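Local coordinates for protein NanS-p (Escherichia phage vB_EcoP_24B, PDB 6YP6) that probably takes part, as a NanS-type phage carbohydrate esterase, in binding carbohydrate and removing acetyl groups from sialic acids, at residues V31-D34 with G40-V43; C75-S80 with Y88-Y93. One frame throughout, in Å; residues are numbered along the deposited sequence.

Contact 1 of 2, residues V31-D34 with G40-V43; sequences VVSD and GKAV
Val32 and Ala42 face each other as the hydrogen-bonded pair of an antiparallel beta hairpin, and their side chains lie on the same face of the sheet. Val32 N to Ala42 O is short, 2.8 Å, and nearly straight at 174°; the return bond from Ala42 N to Val32 O is 3.0 Å. Within this pair, Val32 CG2 lies against the Ala42 carbonyl, 3.6 Å from its O, and reaches to 4.2 Å from Ala42 CB. Val31 and Val43 form a non-hydrogen-bonded pair on the other face, meeting through their CG2 methyls at 4.3 Å. Val31 CG1, anti to its own nitrogen (chi1 179°), instead lies near Ala42 O.

Lys41 shares the valine pair's face with Ser33. A bend at chi2 (-69°) carries its chain up alongside the opposite strand, CD passing 3.8 Å from Val32 O. Its ammonium does not bond Ser33 OG directly; one water touches both, the lysine end weakly, and a second links NZ, again weakly, to Val31 O. At the turn, Asp34 N binds Gly40 O at 2.9 Å from well above the carbonyl plane; Gly40 leads into the second strand with a positive phi, a conformation that favours glycine. The Asp34 carboxylate turns away from this strand pair: OD1 accepts from Glu36 N and Trp152 NE1, and OD2 pairs with Lys78.

The strands are therefore held mainly by backbone bonds and small apolar contacts, with a hydrated polar fringe over Ser33 and Lys41, while the Asp34 carboxylate probably helps hold the hairpin end to strand 71-79, across strand 207-216.

Contact 2 of 2, residues C75-S80 with Y88-Y93; sequences CRFKVS and YVMAFY
Cys75 SG is approached by two groups from strand 88-95 of the facing sheet: Phe92 CZ at 3.9 Å and Met90 CE at 4.0 Å. The sulfur sits at the edge of the Phe92 ring, 5.2 Å from SG to its centroid, making a sulfur-aromatic contact, while Cys75 CB packs 3.8 Å from Phe92 CZ.

Met90 CE also reaches the Phe77 ring, 3.7 Å from CG and off-centre, as a CH-pi contact 29° off the normal. The Met90 chain runs extended beyond CG, and this carries its methyl across to the aromatic. Val79 CG2, from the same strand as Phe77, lies in plane at the edge of that ring. Farther along, Val79 and Val89 meet tip to tip, CG1 to CG2 at 4.0 Å.

Val89 and Met90 both face Ile119 in a classic beta bulge, which lets two consecutive side chains lead to the same side, toward strand 71-79. Phe145 stacks edge-to-face with Phe77, and Ile209 of strand 207-216 also touches it.

No hydrogen bond joins the two segments, whose axes are 9.3 Å apart: this is face-to-face packing of the two sheets of a sandwich, resting on shape, dispersion and weak sulfur and CH-pi contacts.

Overall arrangement
Contact 1 lies toward the surface, its centre about 19 Å from the centre of the chain, and contact 2 near the middle, its own centre about 7 Å from that point. Contact 1 joins neighbouring strands within a single sheet, so backbone bonds dominate and water reaches its outer polar groups. Contact 2 spans two sheets, with all six touching residues buried, and its chemistry is apolar. Strands 28-33, 41-46 and 71-79 belong to one sheet, with strand 207-216 between the last two; strand 88-95 belongs to the other. The salt bridge from Asp34 OD2 to Lys78 NZ (2.7 Å) is where the two contacts touch, through a lysine that leaves strand 71-79 away from the buried interface.

Contact 1 of 2, residues V31-D34 with G40-V43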
# COMPACT_ATOMS: atom_id res chain seq x y z
N VAL A 31 7.09 4.48 17.38
CA VAL A 31 5.88 5.27 17.57
C VAL A 31 6.30 6.67 18.02
O VAL A 31 7.05 6.82 18.98
CB VAL A 31 4.94 4.60 18.57
CG1 VAL A 31 3.69 5.45 18.77
CG2 VAL A 31 4.55 3.21 18.09
N VAL A 32 5.82 7.68 17.30
CA VAL A 32 6.25 9.06 17.50
C VAL A 32 5.03 9.95 17.65
O VAL A 32 3.91 9.58 17.32
CB VAL A 32 7.12 9.58 16.34
CG1 VAL A 32 8.43 8.81 16.29
CG2 VAL A 32 6.38 9.51 15.01
N SER A 33 5.29 11.16 18.14
CA SER A 33 4.28 12.21 18.18
C SER A 33 4.31 13.01 16.89
O SER A 33 5.38 13.37 16.40
CB SER A 33 4.54 13.14 19.36
OG SER A 33 4.41 12.45 20.58
N ASP A 34 3.13 13.26 16.34
CA ASP A 34 2.97 14.15 15.19
C ASP A 34 1.63 14.83 15.37
O ASP A 34 0.60 14.14 15.47
CB ASP A 34 3.02 13.38 13.86
CG ASP A 34 3.05 14.32 12.65
OD1 ASP A 34 2.05 15.03 12.41
OD2 ASP A 34 4.09 14.35 11.94
N GLY A 40 -2.61 12.42 17.57
CA GLY A 40 -1.28 12.96 17.75
C GLY A 40 -0.15 11.97 17.59
O GLY A 40 0.97 12.25 18.05
N LYS A 41 -0.40 10.83 16.94
CA LYS A 41 0.56 9.74 16.87
C LYS A 41 0.79 9.32 15.43
O LYS A 41 -0.04 9.55 14.54
CB LYS A 41 0.05 8.51 17.64
CG LYS A 41 -0.19 8.77 19.11
CD LYS A 41 1.12 9.00 19.84
CE LYS A 41 0.91 9.11 21.33
NZ LYS A 41 2.22 9.10 22.04
N ALA A 42 1.92 8.66 15.23
CA ALA A 42 2.26 8.00 13.97
C ALA A 42 3.33 6.97 14.28
O ALA A 42 3.91 6.98 15.36
CB ALA A 42 2.78 9.02 12.95
N VAL A 43 3.59 6.08 13.34
CA VAL A 43 4.73 5.17 13.44
C VAL A 43 5.71 5.52 12.33
O VAL A 43 5.34 5.63 11.16
CB VAL A 43 4.33 3.69 13.48
CG1 VAL A 43 3.78 3.21 12.15
CG2 VAL A 43 5.53 2.82 13.92
O HOH W 1 5.22 8.63 20.96
O HOH W 2 1.87 12.26 21.58

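Contact 2 of 2, residues C75-S80 with Y88-Y93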
# COMPACT_ATOMS: atom_id res chain seq x y z
N CYS A 75 -4.43 3.95 3.19
CA CYS A 75 -3.32 4.32 4.04
C CYS A 75 -3.23 5.84 4.14
O CYS A 75 -3.36 6.53 3.13
CB CYS A 75 -2.01 3.77 3.46
SG CYS A 75 -0.49 4.19 4.35
N ARG A 76 -2.96 6.34 5.34
CA ARG A 76 -2.62 7.74 5.56
C ARG A 76 -1.16 7.78 6.02
O ARG A 76 -0.79 7.07 6.97
CB ARG A 76 -3.57 8.37 6.57
CG ARG A 76 -3.26 9.84 6.84
CD ARG A 76 -4.42 10.57 7.51
NE ARG A 76 -4.17 12.02 7.61
CZ ARG A 76 -3.67 12.64 8.68
NH1 ARG A 76 -3.36 11.98 9.79
NH2 ARG A 76 -3.50 13.95 8.64
N PHE A 77 -0.36 8.61 5.35
CA PHE A 77 1.09 8.57 5.52
C PHE A 77 1.67 9.95 5.26
O PHE A 77 1.05 10.81 4.63
CB PHE A 77 1.73 7.54 4.56
CG PHE A 77 1.65 7.95 3.12
CD1 PHE A 77 0.50 7.73 2.38
CD2 PHE A 77 2.70 8.61 2.51
CE1 PHE A 77 0.41 8.16 1.07
CE2 PHE A 77 2.61 9.04 1.20
CZ PHE A 77 1.47 8.81 0.47
N LYS A 78 2.90 10.14 5.72
CA LYS A 78 3.64 11.38 5.56
C LYS A 78 5.07 11.00 5.23
O LYS A 78 5.68 10.19 5.94
CB LYS A 78 3.58 12.22 6.85
CG LYS A 78 4.62 13.32 6.96
CD LYS A 78 4.23 14.32 8.08
CE LYS A 78 5.36 14.65 9.02
NZ LYS A 78 4.95 15.83 9.80
N VAL A 79 5.63 11.58 4.18
CA VAL A 79 6.99 11.28 3.77
C VAL A 79 7.93 12.32 4.36
O VAL A 79 7.62 13.52 4.31
CB VAL A 79 7.14 11.25 2.23
CG1 VAL A 79 8.51 10.71 1.87
CG2 VAL A 79 6.04 10.44 1.59
N SER A 80 9.09 11.88 4.85
CA SER A 80 10.09 12.76 5.44
C SER A 80 11.34 12.76 4.58
O SER A 80 11.71 11.74 3.99
CB SER A 80 10.43 12.26 6.85
OG SER A 80 11.22 13.19 7.57
N TYR A 88 12.27 5.63 -3.67
CA TYR A 88 11.06 4.99 -3.22
C TYR A 88 10.64 5.42 -1.82
O TYR A 88 11.48 5.72 -0.97
CB TYR A 88 11.22 3.46 -3.20
CG TYR A 88 11.43 2.88 -4.58
CD1 TYR A 88 10.40 2.82 -5.52
CD2 TYR A 88 12.69 2.43 -4.97
CE1 TYR A 88 10.62 2.32 -6.78
CE2 TYR A 88 12.92 1.93 -6.23
CZ TYR A 88 11.89 1.89 -7.14
OH TYR A 88 12.17 1.40 -8.39
N VAL A 89 9.32 5.37 -1.59
CA VAL A 89 8.74 5.40 -0.25
C VAL A 89 8.38 3.98 0.17
O VAL A 89 9.01 3.41 1.06
CB VAL A 89 7.52 6.34 -0.17
CG1 VAL A 89 7.00 6.39 1.26
CG2 VAL A 89 7.87 7.74 -0.66
N MET A 90 7.37 3.38 -0.46
CA MET A 90 6.90 2.06 -0.03
C MET A 90 6.00 1.47 -1.10
O MET A 90 5.53 2.17 -2.01
CB MET A 90 6.16 2.18 1.31
CG MET A 90 4.89 2.99 1.25
SD MET A 90 4.30 3.29 2.92
CE MET A 90 3.09 4.56 2.60
N ALA A 91 5.74 0.18 -0.96
CA ALA A 91 4.86 -0.57 -1.82
C ALA A 91 3.90 -1.41 -0.97
O ALA A 91 4.21 -1.81 0.15
CB ALA A 91 5.64 -1.52 -2.73
N PHE A 92 2.74 -1.69 -1.57
CA PHE A 92 1.69 -2.54 -1.03
C PHE A 92 1.48 -3.69 -2.01
O PHE A 92 1.09 -3.46 -3.16
CB PHE A 92 0.36 -1.76 -0.93
CG PHE A 92 0.43 -0.58 -0.02
CD1 PHE A 92 0.94 0.63 -0.47
CD2 PHE A 92 0.01 -0.66 1.30
CE1 PHE A 92 1.03 1.73 0.39
CE2 PHE A 92 0.12 0.44 2.16
CZ PHE A 92 0.62 1.63 1.69
N TYR A 93 1.73 -4.92 -1.56
CA TYR A 93 1.53 -6.11 -2.36
C TYR A 93 0.55 -7.02 -1.64
O TYR A 93 0.72 -7.33 -0.46
CB TYR A 93 2.82 -6.90 -2.56
CG TYR A 93 3.95 -6.13 -3.12
CD1 TYR A 93 3.89 -5.62 -4.39
CD2 TYR A 93 5.11 -5.92 -2.36
CE1 TYR A 93 4.97 -4.89 -4.91
CE2 TYR A 93 6.17 -5.22 -2.86
CZ TYR A 93 6.09 -4.70 -4.13
OH TYR A 93 7.18 -4.00 -4.63